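PDB 5HL3: Lmo2470 protein from Listeria monocytogenes EGD-e, which is an internalin with leucine-rich repeats that interacts with afadin and facilitates basement membrane crossing, and binds several calcium ions. Local coordinates for residues 102-116 against 128-142. Numbering follows the deposited sequence.
Sequences FFADPPGRLTRNLSL and ITMSGNNLIGSIPDF. With CA (calcium ion), chain B.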
loop_
_atom_site.group_PDB
_atom_site.type_symbol
_atom_site.label_atom_id
_atom_site.label_comp_id
_atom_site.label_asym_id
_atom_site.label_seq_id
_atom_site.Cartn_x
_atom_site.Cartn_y
_atom_site.Cartn_z
ATOM N N PHE A 102 -12.965 11.705 -4.313
ATOM C CA PHE A 102 -12.392 10.607 -5.116
ATOM C C PHE A 102 -11.796 11.113 -6.408
ATOM O O PHE A 102 -12.496 11.760 -7.193
ATOM C CB PHE A 102 -13.504 9.582 -5.411
ATOM C CG PHE A 102 -13.067 8.404 -6.247
ATOM C CD1 PHE A 102 -13.147 8.447 -7.616
ATOM C CD2 PHE A 102 -12.608 7.226 -5.649
ATOM C CE1 PHE A 102 -12.756 7.367 -8.392
ATOM C CE2 PHE A 102 -12.216 6.150 -6.438
ATOM C CZ PHE A 102 -12.275 6.242 -7.802
ATOM N N PHE A 103 -10.523 10.800 -6.633
ATOM C CA PHE A 103 -9.875 10.991 -7.929
ATOM C C PHE A 103 -9.659 9.584 -8.461
ATOM O O PHE A 103 -9.101 8.729 -7.741
ATOM C CB PHE A 103 -8.507 11.658 -7.830
ATOM C CG PHE A 103 -8.525 13.166 -7.718
ATOM C CD1 PHE A 103 -8.447 13.964 -8.842
ATOM C CD2 PHE A 103 -8.543 13.777 -6.473
ATOM C CE1 PHE A 103 -8.439 15.349 -8.749
ATOM C CE2 PHE A 103 -8.519 15.168 -6.391
ATOM C CZ PHE A 103 -8.463 15.937 -7.525
ATOM N N ALA A 104 -10.030 9.339 -9.715
ATOM C CA ALA A 104 -9.788 8.059 -10.337
ATOM C C ALA A 104 -8.311 7.788 -10.522
ATOM O O ALA A 104 -7.491 8.695 -10.528
ATOM C CB ALA A 104 -10.509 7.977 -11.695
ATOM N N ASP A 105 -8.010 6.503 -10.690
ATOM C CA ASP A 105 -6.692 6.002 -11.076
ATOM C C ASP A 105 -6.733 5.956 -12.619
ATOM O O ASP A 105 -7.405 5.105 -13.187
ATOM C CB ASP A 105 -6.517 4.599 -10.502
ATOM C CG ASP A 105 -5.187 3.981 -10.833
ATOM O OD1 ASP A 105 -4.409 4.524 -11.651
ATOM O OD2 ASP A 105 -4.974 2.871 -10.248
ATOM N N PRO A 106 -6.091 6.906 -13.290
ATOM C CA PRO A 106 -6.189 6.939 -14.742
ATOM C C PRO A 106 -5.473 5.777 -15.403
ATOM O O PRO A 106 -4.650 5.117 -14.780
ATOM C CB PRO A 106 -5.506 8.272 -15.126
ATOM C CG PRO A 106 -5.359 9.033 -13.863
ATOM C CD PRO A 106 -5.261 8.023 -12.779
ATOM N N PRO A 107 -5.745 5.561 -16.692
ATOM C CA PRO A 107 -4.986 4.556 -17.429
ATOM C C PRO A 107 -3.485 4.847 -17.394
ATOM O O PRO A 107 -3.070 6.024 -17.256
ATOM C CB PRO A 107 -5.504 4.667 -18.844
ATOM C CG PRO A 107 -6.777 5.360 -18.765
ATOM C CD PRO A 107 -6.781 6.203 -17.519
ATOM N N GLY A 108 -2.691 3.809 -17.565
ATOM C CA GLY A 108 -1.263 3.972 -17.511
ATOM C C GLY A 108 -0.782 4.029 -16.069
ATOM O O GLY A 108 -1.548 3.810 -15.096
ATOM N N ARG A 109 0.505 4.318 -15.950
ATOM C CA ARG A 109 1.175 4.328 -14.672
ATOM C C ARG A 109 1.617 5.725 -14.303
ATOM O O ARG A 109 2.422 6.310 -15.010
ATOM C CB ARG A 109 2.416 3.435 -14.826
ATOM C CG ARG A 109 3.056 3.006 -13.551
ATOM C CD ARG A 109 3.695 1.648 -13.746
ATOM N NE ARG A 109 5.012 1.760 -14.326
ATOM C CZ ARG A 109 5.339 1.605 -15.618
ATOM N NH1 ARG A 109 4.442 1.332 -16.572
ATOM N NH2 ARG A 109 6.605 1.718 -15.953
ATOM N N LEU A 110 1.075 6.273 -13.202
ATOM C CA LEU A 110 1.543 7.564 -12.698
ATOM C C LEU A 110 1.533 8.678 -13.726
ATOM O O LEU A 110 2.423 9.523 -13.767
ATOM C CB LEU A 110 2.963 7.393 -12.069
ATOM C CG LEU A 110 3.013 6.487 -10.830
ATOM C CD1 LEU A 110 4.385 5.866 -10.547
ATOM C CD2 LEU A 110 2.483 7.236 -9.598
ATOM N N THR A 111 0.487 8.715 -14.568
ATOM C CA THR A 111 0.438 9.688 -15.653
ATOM C C THR A 111 -0.002 11.076 -15.205
ATOM O O THR A 111 0.107 12.035 -15.981
ATOM C CB THR A 111 -0.544 9.239 -16.734
ATOM O OG1 THR A 111 -1.822 9.068 -16.128
ATOM C CG2 THR A 111 -0.076 7.919 -17.385
ATOM N N ARG A 112 -0.599 11.186 -14.018
ATOM C CA ARG A 112 -1.096 12.468 -13.503
ATOM C C ARG A 112 -0.502 12.757 -12.130
ATOM O O ARG A 112 -0.175 11.857 -11.400
ATOM C CB ARG A 112 -2.626 12.452 -13.406
ATOM C CG ARG A 112 -3.378 12.325 -14.717
ATOM C CD ARG A 112 -3.416 13.639 -15.489
ATOM N NE ARG A 112 -4.123 13.476 -16.755
ATOM C CZ ARG A 112 -3.577 13.107 -17.894
ATOM N NH1 ARG A 112 -2.264 12.940 -17.979
ATOM N NH2 ARG A 112 -4.338 12.952 -18.987
ATOM N N ASN A 113 -0.345 14.044 -11.826
ATOM C CA ASN A 113 0.184 14.546 -10.570
ATOM C C ASN A 113 -0.922 15.232 -9.782
ATOM O O ASN A 113 -1.730 15.983 -10.370
ATOM C CB ASN A 113 1.234 15.627 -10.840
ATOM C CG ASN A 113 2.420 15.152 -11.647
ATOM O OD1 ASN A 113 2.937 14.062 -11.474
ATOM N ND2 ASN A 113 2.951 16.058 -12.444
ATOM N N LEU A 114 -0.978 15.008 -8.474
ATOM C CA LEU A 114 -1.976 15.650 -7.615
ATOM C C LEU A 114 -1.371 16.081 -6.299
ATOM O O LEU A 114 -0.522 15.379 -5.762
ATOM C CB LEU A 114 -3.129 14.685 -7.255
ATOM C CG LEU A 114 -4.050 14.247 -8.402
ATOM C CD1 LEU A 114 -5.009 13.207 -7.863
ATOM C CD2 LEU A 114 -4.808 15.429 -9.016
ATOM N N SER A 115 -1.779 17.239 -5.781
ATOM C CA SER A 115 -1.419 17.640 -4.419
ATOM C C SER A 115 -2.625 17.471 -3.500
ATOM O O SER A 115 -3.768 17.520 -3.964
ATOM C CB SER A 115 -0.884 19.077 -4.364
ATOM O OG SER A 115 -1.812 20.003 -4.921
ATOM N N LEU A 116 -2.341 17.275 -2.209
ATOM C CA LEU A 116 -3.340 17.082 -1.176
ATOM C C LEU A 116 -3.271 18.252 -0.200
ATOM O O LEU A 116 -2.417 18.272 0.685
ATOM C CB LEU A 116 -3.164 15.735 -0.455
ATOM C CG LEU A 116 -4.146 15.479 0.701
ATOM C CD1 LEU A 116 -5.596 15.782 0.352
ATOM C CD2 LEU A 116 -4.006 14.050 1.192
ATOM N N ILE A 128 -10.919 9.902 1.595
ATOM C CA ILE A 128 -10.175 10.510 0.485
ATOM C C ILE A 128 -9.463 9.395 -0.280
ATOM O O ILE A 128 -8.794 8.571 0.321
ATOM C CB ILE A 128 -9.160 11.546 0.955
ATOM C CG1 ILE A 128 -9.872 12.733 1.658
ATOM C CG2 ILE A 128 -8.310 12.008 -0.233
ATOM C CD1 ILE A 128 -8.907 13.728 2.250
ATOM N N THR A 129 -9.637 9.373 -1.600
ATOM C CA THR A 129 -8.977 8.407 -2.497
ATOM C C THR A 129 -8.267 9.133 -3.619
ATOM O O THR A 129 -8.901 9.887 -4.364
ATOM C CB THR A 129 -9.979 7.446 -3.143
ATOM O OG1 THR A 129 -10.723 6.761 -2.134
ATOM C CG2 THR A 129 -9.289 6.404 -4.026
HETATM N N MSE A 130 -6.958 8.895 -3.738
HETATM C CA MSE A 130 -6.156 9.542 -4.804
HETATM C C MSE A 130 -5.207 8.555 -5.445
HETATM O O MSE A 130 -4.348 8.945 -6.245
HETATM C CB MSE A 130 -5.351 10.669 -4.205
HETATM C CG MSE A 130 -6.241 11.794 -3.645
HETATM SE SE MSE A 130 -5.231 13.156 -2.670
HETATM C CE MSE A 130 -4.710 14.083 -4.174
ATOM N N SER A 131 -5.379 7.280 -5.147
ATOM C CA SER A 131 -4.487 6.220 -5.640
ATOM C C SER A 131 -4.225 6.257 -7.142
ATOM O O SER A 131 -5.114 6.452 -7.958
ATOM C CB SER A 131 -5.067 4.872 -5.298
ATOM O OG SER A 131 -5.255 4.760 -3.893
ATOM N N GLY A 132 -2.949 6.041 -7.486
ATOM C CA GLY A 132 -2.492 5.947 -8.901
ATOM C C GLY A 132 -1.908 7.223 -9.450
ATOM O O GLY A 132 -1.386 7.239 -10.537
ATOM N N ASN A 133 -2.011 8.296 -8.688
ATOM C CA ASN A 133 -1.551 9.612 -9.106
ATOM C C ASN A 133 -0.310 10.015 -8.318
ATOM O O ASN A 133 -0.214 9.755 -7.116
ATOM C CB ASN A 133 -2.708 10.581 -8.912
ATOM C CG ASN A 133 -3.918 10.185 -9.746
ATOM O OD1 ASN A 133 -3.862 10.227 -10.961
ATOM N ND2 ASN A 133 -4.999 9.755 -9.097
ATOM N N ASN A 134 0.649 10.603 -9.006
ATOM C CA ASN A 134 1.893 10.991 -8.340
ATOM C C ASN A 134 1.627 12.152 -7.379
ATOM O O ASN A 134 1.189 13.231 -7.798
ATOM C CB ASN A 134 2.903 11.453 -9.404
ATOM C CG ASN A 134 4.172 11.967 -8.795
ATOM O OD1 ASN A 134 4.729 11.333 -7.936
ATOM N ND2 ASN A 134 4.583 13.161 -9.176
ATOM N N LEU A 135 1.905 11.964 -6.105
ATOM C CA LEU A 135 1.702 13.027 -5.129
ATOM C C LEU A 135 2.720 14.156 -5.343
ATOM O O LEU A 135 3.909 13.908 -5.501
ATOM C CB LEU A 135 1.808 12.502 -3.698
ATOM C CG LEU A 135 1.501 13.515 -2.607
ATOM C CD1 LEU A 135 0.029 13.799 -2.589
ATOM C CD2 LEU A 135 1.964 13.009 -1.256
ATOM N N ILE A 136 2.232 15.404 -5.369
ATOM C CA ILE A 136 3.078 16.583 -5.386
ATOM C C ILE A 136 3.290 16.994 -3.929
ATOM O O ILE A 136 2.323 17.249 -3.217
ATOM C CB ILE A 136 2.376 17.719 -6.120
ATOM C CG1 ILE A 136 2.061 17.342 -7.557
ATOM C CG2 ILE A 136 3.263 18.968 -6.104
ATOM C CD1 ILE A 136 1.104 18.316 -8.202
ATOM N N GLY A 137 4.534 17.000 -3.480
ATOM C CA GLY A 137 4.835 17.376 -2.097
ATOM C C GLY A 137 4.563 16.265 -1.103
ATOM O O GLY A 137 4.807 15.097 -1.376
ATOM N N SER A 138 4.132 16.649 0.090
ATOM C CA SER A 138 3.919 15.715 1.207
ATOM C C SER A 138 2.455 15.579 1.560
ATOM O O SER A 138 1.617 16.391 1.168
ATOM C CB SER A 138 4.670 16.211 2.448
ATOM O OG SER A 138 6.059 16.235 2.229
ATOM N N ILE A 139 2.133 14.517 2.270
ATOM C CA ILE A 139 0.810 14.372 2.857
ATOM C C ILE A 139 0.796 15.306 4.069
ATOM O O ILE A 139 1.666 15.187 4.938
ATOM C CB ILE A 139 0.536 12.929 3.370
ATOM C CG1 ILE A 139 0.711 11.905 2.234
ATOM C CG2 ILE A 139 -0.874 12.814 4.000
ATOM C CD1 ILE A 139 0.694 10.468 2.719
ATOM N N PRO A 140 -0.172 16.238 4.151
ATOM C CA PRO A 140 -0.203 17.135 5.327
ATOM C C PRO A 140 -0.545 16.414 6.621
ATOM O O PRO A 140 -1.242 15.375 6.606
ATOM C CB PRO A 140 -1.321 18.140 4.996
ATOM C CG PRO A 140 -2.037 17.614 3.860
ATOM C CD PRO A 140 -1.256 16.532 3.190
ATOM N N ASP A 141 -0.069 16.962 7.752
ATOM C CA ASP A 141 -0.521 16.502 9.059
ATOM C C ASP A 141 -1.872 17.239 9.260
ATOM O O ASP A 141 -1.929 18.304 9.837
ATOM C CB ASP A 141 0.509 16.838 10.132
ATOM C CG ASP A 141 0.171 16.250 11.487
ATOM O OD1 ASP A 141 -0.700 15.363 11.577
ATOM O OD2 ASP A 141 0.787 16.713 12.482
ATOM N N PHE A 142 -2.929 16.623 8.747
ATOM C CA PHE A 142 -4.241 17.273 8.640
ATOM C C PHE A 142 -4.687 17.922 9.927
ATOM O O PHE A 142 -4.640 17.293 10.981
ATOM C CB PHE A 142 -5.327 16.271 8.261
ATOM C CG PHE A 142 -4.979 15.400 7.084
ATOM C CD1 PHE A 142 -4.994 15.898 5.774
ATOM C CD2 PHE A 142 -4.649 14.056 7.289
ATOM C CE1 PHE A 142 -4.662 15.066 4.726
ATOM C CE2 PHE A 142 -4.355 13.224 6.244
ATOM C CZ PHE A 142 -4.362 13.733 4.973
HETATM CA CA CA B . -2.949 4.223 -13.401
HETATM O O HOH W 1 -7.806 6.362 -7.215
HETATM O O HOH W 2 -2.124 6.613 -14.226
HETATM O O HOH W 3 -1.153 4.962 -11.874
HETATM O O HOH W 4 -1.966 8.948 -12.605
HETATM O O HOH W 5 0.408 17.294 -1.256
HETATM O O HOH W 6 -1.883 2.263 -12.380
HETATM O O HOH W 7 -4.211 2.224 -14.173
#
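N133 ND2 gives a nearly straight hydrogen bond to A104 O (3.1 Å, 175° at the hydrogen), with the acceptor in the amide plane, and a second to M130 O. OD1, turned the other way, takes a water that also binds R112 N and G132 O; the buried amide thus has polar partners at both ends, which fixes its rotation. N133 OD1 also lies 3.2 Å from P106 CD. F103 N bonds T129 O in the long parallel sheet of the leucine-rich-repeat solenoid, where strands 100-103 and 127-129 are neighbours. Three more backbone bonds, among them L114 N to N134 O, join the separate pair 113-114 and 134-135. Beside it N134 ND2 reaches N113 OD1 at 3.0 Å, from above the carbonyl plane, the two amides being turned 70° apart. The calcium ion is held by D105 OD1 (2.3 Å), P106 O, G108 O and four waters, one of which also bonds G132 O. Inward, L114 CD1 lies over one face of the F103 ring, toward its rim, and meets N133 CB, while the selenomethionine M130, bent at its last torsion (chi3 82°), brings CE to 3.5 Å from L114 CB. L116 packs on M130 SE and P140 CD, its CD2 at the F142 ring edge (3.7 Å). N133, the shared water and D105 against G132 thus probably couple the calcium loop to the next turn, which the apolar cluster joins separately.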